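Long-range contact in DNA polymerase (Pyrobaculum calidifontis, PDB 5MDN), which probably extends a DNA chain from deoxyribonucleoside triphosphates, releasing diphosphate, as a family B DNA polymerase of a hyperthermophilic archaeon: residues A[437-442]-A[457-462]. Sequence-based numbering, arbitrary orientation.
Sequences DTYLEP and VGHRFR
Y439, a flat ring able to serve two aromatic neighbours, turns its edge toward one face of F461, the planes 63° apart, and toward a face of H459 in an offset edge-to-face pair at 76°. Its CD1 sits above the F461 face, offset toward the rim; the carbonyl O of V457 lies over the centre of one H459 face. CG of Y439 stands anti to the backbone N (chi1 168°), which brings CE1 to 4.0 Å from ND1 of H459. In the plane of the F461 ring, OG1 of T438 lies 3.5 Å from CD2; this small hydroxyl suits the ring edge and is hydrogen-bonded to the backbone O of N433. Y439 and F461 form a single beta bridge: R462 N donates to T438 O (2.9 Å), and L440 N to R460 O (3.1 Å). Branched L440 reaches two arginines: CD1 meets the edge of the R460 guanidinium, whose charge also pairs with D446, and CD2 lies 3.7 Å from CG on the long aliphatic stem of R462. With an alanine here in place of L440, a gap would probably open between that guanidinium and the R462 stem. The bridge thus attaches the loop after helix 424-431 to strand 460-462, which pairs antiparallel with strand 451-453, while the aromatic cluster rests on helix 528-551 at E529 and S533.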
loop_
_atom_site.group_PDB
_atom_site.type_symbol
_atom_site.label_atom_id
_atom_site.label_comp_id
_atom_site.label_asym_id
_atom_site.label_seq_id
_atom_site.Cartn_x
_atom_site.Cartn_y
_atom_site.Cartn_z
ATOM N N ASP A 437 0.287 -25.428 -13.019
ATOM C CA ASP A 437 0.780 -26.795 -13.118
ATOM C C ASP A 437 -0.297 -27.807 -13.493
ATOM O O ASP A 437 0.045 -28.942 -13.844
ATOM C CB ASP A 437 1.435 -27.207 -11.796
ATOM C CG ASP A 437 0.684 -26.686 -10.586
ATOM O OD1 ASP A 437 0.365 -25.477 -10.562
ATOM O OD2 ASP A 437 0.419 -27.478 -9.657
ATOM N N THR A 438 -1.577 -27.437 -13.429
ATOM C CA THR A 438 -2.660 -28.347 -13.785
ATOM C C THR A 438 -3.230 -28.092 -15.175
ATOM O O THR A 438 -4.077 -28.869 -15.630
ATOM C CB THR A 438 -3.787 -28.260 -12.750
ATOM O OG1 THR A 438 -4.308 -26.925 -12.718
ATOM C CG2 THR A 438 -3.261 -28.626 -11.376
ATOM N N TYR A 439 -2.791 -27.034 -15.850
ATOM C CA TYR A 439 -3.246 -26.753 -17.205
ATOM C C TYR A 439 -2.655 -27.758 -18.190
ATOM O O TYR A 439 -1.554 -28.281 -17.997
ATOM C CB TYR A 439 -2.864 -25.323 -17.593
ATOM C CG TYR A 439 -3.014 -24.993 -19.061
ATOM C CD1 TYR A 439 -4.263 -24.744 -19.617
ATOM C CD2 TYR A 439 -1.901 -24.907 -19.888
ATOM C CE1 TYR A 439 -4.400 -24.435 -20.959
ATOM C CE2 TYR A 439 -2.027 -24.597 -21.227
ATOM C CZ TYR A 439 -3.277 -24.360 -21.759
ATOM O OH TYR A 439 -3.404 -24.054 -23.094
ATOM N N LEU A 440 -3.402 -28.030 -19.258
ATOM C CA LEU A 440 -2.990 -28.993 -20.269
ATOM C C LEU A 440 -2.847 -28.302 -21.619
ATOM O O LEU A 440 -3.512 -27.301 -21.900
ATOM C CB LEU A 440 -3.987 -30.158 -20.363
ATOM C CG LEU A 440 -4.173 -30.928 -19.052
ATOM C CD1 LEU A 440 -5.241 -32.002 -19.189
ATOM C CD2 LEU A 440 -2.851 -31.529 -18.595
ATOM N N GLU A 441 -1.981 -28.865 -22.461
ATOM C CA GLU A 441 -1.382 -28.172 -23.597
ATOM C C GLU A 441 -1.655 -28.984 -24.873
ATOM O O GLU A 441 -2.692 -29.659 -24.906
ATOM C CB GLU A 441 0.100 -27.945 -23.268
ATOM C CG GLU A 441 0.328 -27.144 -21.998
ATOM C CD GLU A 441 1.791 -26.858 -21.745
ATOM O OE1 GLU A 441 2.615 -27.178 -22.626
ATOM O OE2 GLU A 441 2.115 -26.315 -20.668
ATOM N N PRO A 442 -0.832 -28.972 -25.941
ATOM C CA PRO A 442 -1.192 -29.820 -27.088
ATOM C C PRO A 442 -1.030 -31.306 -26.838
ATOM O O PRO A 442 -1.366 -32.097 -27.724
ATOM C CB PRO A 442 -0.246 -29.346 -28.199
ATOM C CG PRO A 442 0.915 -28.820 -27.501
ATOM C CD PRO A 442 0.331 -28.128 -26.300
ATOM N N VAL A 457 -14.297 -20.793 -22.745
ATOM C CA VAL A 457 -12.949 -20.408 -23.125
ATOM C C VAL A 457 -12.215 -21.662 -23.575
ATOM O O VAL A 457 -11.278 -21.585 -24.377
ATOM C CB VAL A 457 -12.204 -19.663 -22.006
ATOM C CG1 VAL A 457 -11.854 -20.594 -20.886
ATOM C CG2 VAL A 457 -10.969 -19.004 -22.584
ATOM N N GLY A 458 -12.662 -22.821 -23.086
ATOM C CA GLY A 458 -12.230 -24.120 -23.557
ATOM C C GLY A 458 -10.880 -24.589 -23.075
ATOM O O GLY A 458 -10.294 -25.484 -23.694
ATOM N N HIS A 459 -10.363 -24.027 -21.989
ATOM C CA HIS A 459 -9.121 -24.532 -21.423
ATOM C C HIS A 459 -9.387 -25.731 -20.517
ATOM O O HIS A 459 -10.437 -25.835 -19.878
ATOM C CB HIS A 459 -8.393 -23.431 -20.654
ATOM C CG HIS A 459 -8.030 -22.252 -21.500
ATOM N ND1 HIS A 459 -7.389 -22.376 -22.714
ATOM C CD2 HIS A 459 -8.228 -20.927 -21.313
ATOM C CE1 HIS A 459 -7.204 -21.177 -23.236
ATOM N NE2 HIS A 459 -7.704 -20.280 -22.405
ATOM N N ARG A 460 -8.416 -26.640 -20.463
ATOM C CA ARG A 460 -8.576 -27.922 -19.788
ATOM C C ARG A 460 -7.600 -28.033 -18.626
ATOM O O ARG A 460 -6.442 -27.618 -18.730
ATOM C CB ARG A 460 -8.367 -29.085 -20.757
ATOM C CG ARG A 460 -7.802 -28.675 -22.096
ATOM C CD ARG A 460 -7.849 -29.843 -23.056
ATOM N NE ARG A 460 -7.251 -31.039 -22.471
ATOM C CZ ARG A 460 -7.536 -32.282 -22.845
ATOM N NH1 ARG A 460 -8.416 -32.507 -23.812
ATOM N NH2 ARG A 460 -6.935 -33.303 -22.250
ATOM N N PHE A 461 -8.077 -28.596 -17.516
ATOM C CA PHE A 461 -7.308 -28.657 -16.283
ATOM C C PHE A 461 -7.433 -30.031 -15.644
ATOM O O PHE A 461 -8.464 -30.703 -15.753
ATOM C CB PHE A 461 -7.754 -27.585 -15.277
ATOM C CG PHE A 461 -7.456 -26.178 -15.716
ATOM C CD1 PHE A 461 -8.290 -25.534 -16.614
ATOM C CD2 PHE A 461 -6.355 -25.493 -15.223
ATOM C CE1 PHE A 461 -8.030 -24.240 -17.020
ATOM C CE2 PHE A 461 -6.089 -24.193 -15.627
ATOM C CZ PHE A 461 -6.930 -23.569 -16.527
ATOM N N ARG A 462 -6.415 -30.446 -14.953
ATOM C CA ARG A 462 -6.495 -31.715 -14.352
ATOM C C ARG A 462 -7.195 -31.645 -13.077
ATOM O O ARG A 462 -6.970 -30.785 -12.319
ATOM C CB ARG A 462 -5.115 -32.235 -14.053
ATOM C CG ARG A 462 -4.136 -31.976 -15.154
ATOM C CD ARG A 462 -2.735 -32.176 -14.646
ATOM N NE ARG A 462 -2.599 -33.488 -14.067
ATOM C CZ ARG A 462 -1.937 -34.470 -14.650
ATOM N NH1 ARG A 462 -1.365 -34.261 -15.824
ATOM N NH2 ARG A 462 -1.852 -35.643 -14.061
#